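Local coordinates for type IV secretion system protein VirB11 (Brucella suis, PDB 2GZA) that is a hexameric ATPase of the VirB type IV secretion system, hydrolysing ATP in a virulence machinery thought to help establish the replication niche in the host, at residues 28-42 with 51-65. Numbering follows the deposited sequence.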
# COMPACT_ATOMS: atom_id res chain seq x y z
N PRO C 28 -50.66 -3.40 -24.91
CA PRO C 28 -50.39 -4.40 -25.94
C PRO C 28 -49.60 -5.61 -25.45
O PRO C 28 -49.47 -6.58 -26.21
CB PRO C 28 -49.57 -3.62 -26.98
CG PRO C 28 -49.72 -2.18 -26.63
CD PRO C 28 -49.91 -2.16 -25.16
N LEU C 29 -49.11 -5.57 -24.22
CA LEU C 29 -48.36 -6.68 -23.61
C LEU C 29 -49.18 -7.41 -22.55
O LEU C 29 -48.70 -8.35 -21.91
CB LEU C 29 -47.03 -6.18 -23.02
CG LEU C 29 -46.05 -5.51 -23.99
CD1 LEU C 29 -44.82 -4.98 -23.27
CD2 LEU C 29 -45.66 -6.45 -25.13
N ARG C 30 -50.43 -6.98 -22.41
CA ARG C 30 -51.37 -7.50 -21.41
C ARG C 30 -51.51 -9.02 -21.42
O ARG C 30 -51.45 -9.63 -20.35
CB ARG C 30 -52.72 -6.79 -21.57
CG ARG C 30 -53.52 -6.60 -20.27
CD ARG C 30 -53.21 -5.28 -19.56
NE ARG C 30 -51.92 -5.28 -18.88
CZ ARG C 30 -51.67 -5.91 -17.73
NH1 ARG C 30 -52.62 -6.62 -17.14
NH2 ARG C 30 -50.46 -5.86 -17.19
N PRO C 31 -51.68 -9.65 -22.60
CA PRO C 31 -51.79 -11.11 -22.67
C PRO C 31 -50.63 -11.87 -22.02
O PRO C 31 -50.88 -12.83 -21.28
CB PRO C 31 -51.86 -11.39 -24.17
CG PRO C 31 -52.41 -10.14 -24.75
CD PRO C 31 -51.82 -9.04 -23.94
N TRP C 32 -49.40 -11.43 -22.29
CA TRP C 32 -48.20 -12.08 -21.77
C TRP C 32 -47.97 -11.74 -20.30
O TRP C 32 -47.47 -12.57 -19.53
CB TRP C 32 -46.98 -11.68 -22.60
CG TRP C 32 -47.11 -12.06 -24.04
CD1 TRP C 32 -46.77 -13.25 -24.60
CD2 TRP C 32 -47.63 -11.25 -25.09
NE1 TRP C 32 -47.05 -13.23 -25.94
CE2 TRP C 32 -47.58 -12.01 -26.27
CE3 TRP C 32 -48.14 -9.95 -25.15
CZ2 TRP C 32 -48.01 -11.52 -27.50
CZ3 TRP C 32 -48.57 -9.46 -26.37
CH2 TRP C 32 -48.50 -10.25 -27.53
N LEU C 33 -48.34 -10.53 -19.93
CA LEU C 33 -48.16 -10.03 -18.57
C LEU C 33 -49.08 -10.73 -17.57
O LEU C 33 -48.73 -10.87 -16.39
CB LEU C 33 -48.32 -8.51 -18.51
CG LEU C 33 -47.23 -7.62 -19.15
CD1 LEU C 33 -47.57 -6.14 -19.10
CD2 LEU C 33 -45.85 -7.86 -18.55
N ASP C 34 -50.24 -11.18 -18.04
CA ASP C 34 -51.24 -11.82 -17.18
C ASP C 34 -51.12 -13.35 -17.11
O ASP C 34 -51.64 -13.97 -16.16
CB ASP C 34 -52.65 -11.41 -17.60
CG ASP C 34 -52.92 -9.92 -17.41
OD1 ASP C 34 -52.33 -9.31 -16.49
OD2 ASP C 34 -53.73 -9.36 -18.17
N ASP C 35 -50.46 -13.95 -18.10
CA ASP C 35 -50.29 -15.39 -18.14
C ASP C 35 -49.26 -15.83 -17.10
O ASP C 35 -48.08 -15.47 -17.21
CB ASP C 35 -49.90 -15.84 -19.55
CG ASP C 35 -50.18 -17.31 -19.78
OD1 ASP C 35 -50.67 -17.64 -20.89
OD2 ASP C 35 -49.91 -18.15 -18.89
N PRO C 36 -49.71 -16.60 -16.09
CA PRO C 36 -48.86 -17.09 -15.00
C PRO C 36 -47.74 -18.02 -15.45
O PRO C 36 -46.74 -18.13 -14.75
CB PRO C 36 -49.86 -17.85 -14.10
CG PRO C 36 -51.20 -17.30 -14.45
CD PRO C 36 -51.12 -17.02 -15.91
N GLN C 37 -47.89 -18.65 -16.61
CA GLN C 37 -46.92 -19.60 -17.11
C GLN C 37 -45.75 -18.94 -17.87
O GLN C 37 -44.78 -19.60 -18.23
CB GLN C 37 -47.62 -20.64 -17.97
CG GLN C 37 -47.20 -22.06 -17.63
CD GLN C 37 -48.00 -23.10 -18.37
OE1 GLN C 37 -48.46 -22.88 -19.50
NE2 GLN C 37 -48.17 -24.27 -17.75
N ILE C 38 -45.88 -17.63 -18.10
CA ILE C 38 -44.87 -16.81 -18.78
C ILE C 38 -44.09 -16.07 -17.71
O ILE C 38 -44.70 -15.48 -16.82
CB ILE C 38 -45.55 -15.80 -19.76
CG1 ILE C 38 -46.03 -16.51 -21.02
CG2 ILE C 38 -44.62 -14.64 -20.12
CD1 ILE C 38 -46.96 -15.68 -21.88
N THR C 39 -42.76 -16.09 -17.78
CA THR C 39 -41.98 -15.48 -16.72
C THR C 39 -41.26 -14.21 -17.17
O THR C 39 -41.23 -13.23 -16.43
CB THR C 39 -41.04 -16.49 -16.05
OG1 THR C 39 -41.70 -17.75 -15.92
CG2 THR C 39 -40.66 -16.01 -14.65
N GLU C 40 -40.69 -14.23 -18.37
CA GLU C 40 -40.10 -13.03 -18.93
C GLU C 40 -40.85 -12.56 -20.17
O GLU C 40 -41.31 -13.38 -20.97
CB GLU C 40 -38.61 -13.25 -19.24
CG GLU C 40 -37.66 -12.55 -18.27
CD GLU C 40 -37.58 -13.22 -16.92
OE1 GLU C 40 -38.19 -14.29 -16.72
OE2 GLU C 40 -36.89 -12.69 -16.03
N VAL C 41 -40.99 -11.25 -20.32
CA VAL C 41 -41.60 -10.66 -21.51
C VAL C 41 -40.64 -9.63 -22.10
O VAL C 41 -40.30 -8.64 -21.46
CB VAL C 41 -42.96 -9.96 -21.20
CG1 VAL C 41 -43.64 -9.53 -22.49
CG2 VAL C 41 -43.88 -10.85 -20.41
N CYS C 42 -40.22 -9.88 -23.34
CA CYS C 42 -39.26 -9.01 -24.02
C CYS C 42 -39.80 -8.37 -25.28
O CYS C 42 -40.53 -9.00 -26.05
CB CYS C 42 -38.01 -9.79 -24.36
SG CYS C 42 -37.06 -10.09 -22.92
N CYS C 51 -41.16 -14.15 -25.34
CA CYS C 51 -41.45 -14.53 -23.96
C CYS C 51 -40.82 -15.86 -23.55
O CYS C 51 -40.70 -16.78 -24.36
CB CYS C 51 -42.95 -14.50 -23.66
SG CYS C 51 -43.92 -15.75 -24.49
N GLU C 52 -40.39 -15.93 -22.30
CA GLU C 52 -39.78 -17.12 -21.74
C GLU C 52 -40.86 -17.98 -21.09
O GLU C 52 -41.46 -17.58 -20.09
CB GLU C 52 -38.70 -16.74 -20.72
CG GLU C 52 -38.20 -17.90 -19.87
CD GLU C 52 -36.96 -17.57 -19.07
OE1 GLU C 52 -35.97 -17.11 -19.68
OE2 GLU C 52 -36.96 -17.79 -17.84
N ARG C 53 -41.11 -19.15 -21.69
CA ARG C 53 -42.08 -20.11 -21.17
C ARG C 53 -41.42 -21.02 -20.17
O ARG C 53 -41.45 -20.71 -19.08
CB ARG C 53 -42.80 -20.89 -22.28
CG ARG C 53 -43.81 -21.96 -21.78
CD ARG C 53 -45.20 -21.42 -21.57
NE ARG C 53 -45.64 -20.67 -22.74
CZ ARG C 53 -46.79 -20.03 -22.86
NH1 ARG C 53 -47.69 -20.04 -21.88
NH2 ARG C 53 -47.05 -19.38 -23.98
N ALA C 54 -40.82 -22.14 -20.48
CA ALA C 54 -40.21 -22.92 -19.41
C ALA C 54 -38.73 -22.90 -19.69
O ALA C 54 -38.16 -23.91 -20.09
CB ALA C 54 -40.78 -24.34 -19.41
N SER C 55 -38.13 -21.72 -19.54
CA SER C 55 -36.73 -21.46 -19.88
C SER C 55 -36.49 -21.55 -21.40
O SER C 55 -35.36 -21.70 -21.87
CB SER C 55 -35.82 -22.40 -19.07
OG SER C 55 -36.26 -22.45 -17.71
N ALA C 56 -37.58 -21.43 -22.15
CA ALA C 56 -37.54 -21.45 -23.61
C ALA C 56 -38.24 -20.23 -24.18
O ALA C 56 -39.29 -19.82 -23.68
CB ALA C 56 -38.19 -22.72 -24.13
N TRP C 57 -37.65 -19.64 -25.21
CA TRP C 57 -38.20 -18.43 -25.78
C TRP C 57 -39.21 -18.71 -26.88
O TRP C 57 -39.06 -19.66 -27.65
CB TRP C 57 -37.09 -17.50 -26.27
CG TRP C 57 -36.34 -16.91 -25.14
CD1 TRP C 57 -35.19 -17.37 -24.59
CD2 TRP C 57 -36.71 -15.75 -24.38
NE1 TRP C 57 -34.80 -16.57 -23.56
CE2 TRP C 57 -35.71 -15.56 -23.41
CE3 TRP C 57 -37.77 -14.84 -24.45
CZ2 TRP C 57 -35.75 -14.51 -22.49
CZ3 TRP C 57 -37.81 -13.79 -23.54
CH2 TRP C 57 -36.79 -13.64 -22.57
N GLU C 58 -40.24 -17.88 -26.93
CA GLU C 58 -41.31 -17.99 -27.91
C GLU C 58 -41.49 -16.66 -28.61
O GLU C 58 -41.47 -15.61 -27.97
CB GLU C 58 -42.63 -18.40 -27.25
CG GLU C 58 -42.53 -19.58 -26.30
CD GLU C 58 -43.88 -20.20 -26.00
OE1 GLU C 58 -44.38 -20.98 -26.84
OE2 GLU C 58 -44.44 -19.93 -24.93
N TYR C 59 -41.67 -16.70 -29.93
CA TYR C 59 -41.87 -15.50 -30.73
C TYR C 59 -43.37 -15.23 -30.95
O TYR C 59 -44.13 -16.15 -31.22
CB TYR C 59 -41.12 -15.65 -32.07
CG TYR C 59 -41.46 -14.61 -33.11
CD1 TYR C 59 -40.81 -13.38 -33.13
CD2 TYR C 59 -42.43 -14.86 -34.09
CE1 TYR C 59 -41.12 -12.42 -34.09
CE2 TYR C 59 -42.74 -13.91 -35.05
CZ TYR C 59 -42.08 -12.69 -35.04
OH TYR C 59 -42.37 -11.73 -35.98
N TYR C 60 -43.77 -13.97 -30.83
CA TYR C 60 -45.13 -13.54 -31.15
C TYR C 60 -45.13 -12.22 -31.90
O TYR C 60 -44.44 -11.27 -31.52
CB TYR C 60 -45.99 -13.43 -29.90
CG TYR C 60 -46.22 -14.75 -29.21
CD1 TYR C 60 -45.49 -15.10 -28.08
CD2 TYR C 60 -47.16 -15.66 -29.70
CE1 TYR C 60 -45.69 -16.31 -27.44
CE2 TYR C 60 -47.36 -16.88 -29.06
CZ TYR C 60 -46.62 -17.19 -27.93
OH TYR C 60 -46.81 -18.39 -27.29
N ALA C 61 -45.90 -12.17 -32.97
CA ALA C 61 -46.02 -10.97 -33.78
C ALA C 61 -47.12 -10.07 -33.26
O ALA C 61 -48.29 -10.47 -33.16
CB ALA C 61 -46.24 -11.34 -35.24
N VAL C 62 -46.73 -8.84 -32.93
CA VAL C 62 -47.67 -7.85 -32.41
C VAL C 62 -47.51 -6.58 -33.24
O VAL C 62 -46.74 -5.69 -32.86
CB VAL C 62 -47.42 -7.54 -30.93
CG1 VAL C 62 -48.61 -6.78 -30.34
CG2 VAL C 62 -47.19 -8.83 -30.16
N PRO C 63 -48.20 -6.50 -34.38
CA PRO C 63 -48.04 -5.31 -35.24
C PRO C 63 -48.47 -3.98 -34.61
O PRO C 63 -47.84 -2.97 -34.88
CB PRO C 63 -48.85 -5.66 -36.50
CG PRO C 63 -48.99 -7.16 -36.47
CD PRO C 63 -49.10 -7.49 -35.00
N ASN C 64 -49.51 -3.99 -33.77
CA ASN C 64 -49.98 -2.75 -33.15
C ASN C 64 -49.08 -2.31 -31.97
O ASN C 64 -49.56 -1.75 -30.97
CB ASN C 64 -51.47 -2.88 -32.79
CG ASN C 64 -52.34 -3.21 -34.03
OD1 ASN C 64 -52.38 -2.45 -35.01
ND2 ASN C 64 -53.05 -4.34 -33.97
N LEU C 65 -47.78 -2.54 -32.13
CA LEU C 65 -46.77 -2.22 -31.14
C LEU C 65 -45.60 -1.53 -31.85
O LEU C 65 -44.52 -2.09 -32.02
CB LEU C 65 -46.31 -3.51 -30.44
CG LEU C 65 -45.37 -3.45 -29.23
CD1 LEU C 65 -46.10 -2.92 -28.01
CD2 LEU C 65 -44.83 -4.84 -28.96
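T39 N donates to E52 O (3.0 Å) in an almost straight bond, and E52 N returns one to E40 O (3.0 Å), tying the start of strand 40-42 and T39 just before it to strand 51-52, antiparallel. V41 and C51 form the non-hydrogen-bonded pair beside them. On one face, the indole of W32 reaches from helix 30-34 onto the sheet. Its NE1 edge lies 3.2 Å from Y60 CD1, with the two rings oblique, their planes 53° apart. W32 CH2 meets V62 CG2, and W32 CD1 lies 3.8 Å from C51 SG. This SG also touches I38 CD1. These strands form one end of an antiparallel six-stranded sheet: 40-43 and 48-52 make a hairpin, and 57-61 is outermost within the chain. The short helix covers the sheet on the W32 side, where P28 CB also touches L65 CD1 (3.7 Å). On the E40 and E52 face, the two glutamates run side by side. K252 makes long, weak ion pairs with both, which may ease the like charges. W57 CH2 touches E40 CB. It also lies 3.6 Å from C42 SG. Beside the type I turn from D35 to I38, R53 grips E58 OE2 side-on through NE and NH2, with E58 OE2 close to the guanidinium plane. I38 CG1 lies over one guanidinium face. D35 OD1 makes a long salt bridge to R53 NH1 (4.0 Å), while its OD2 accepts from Q37 N in an Asx turn.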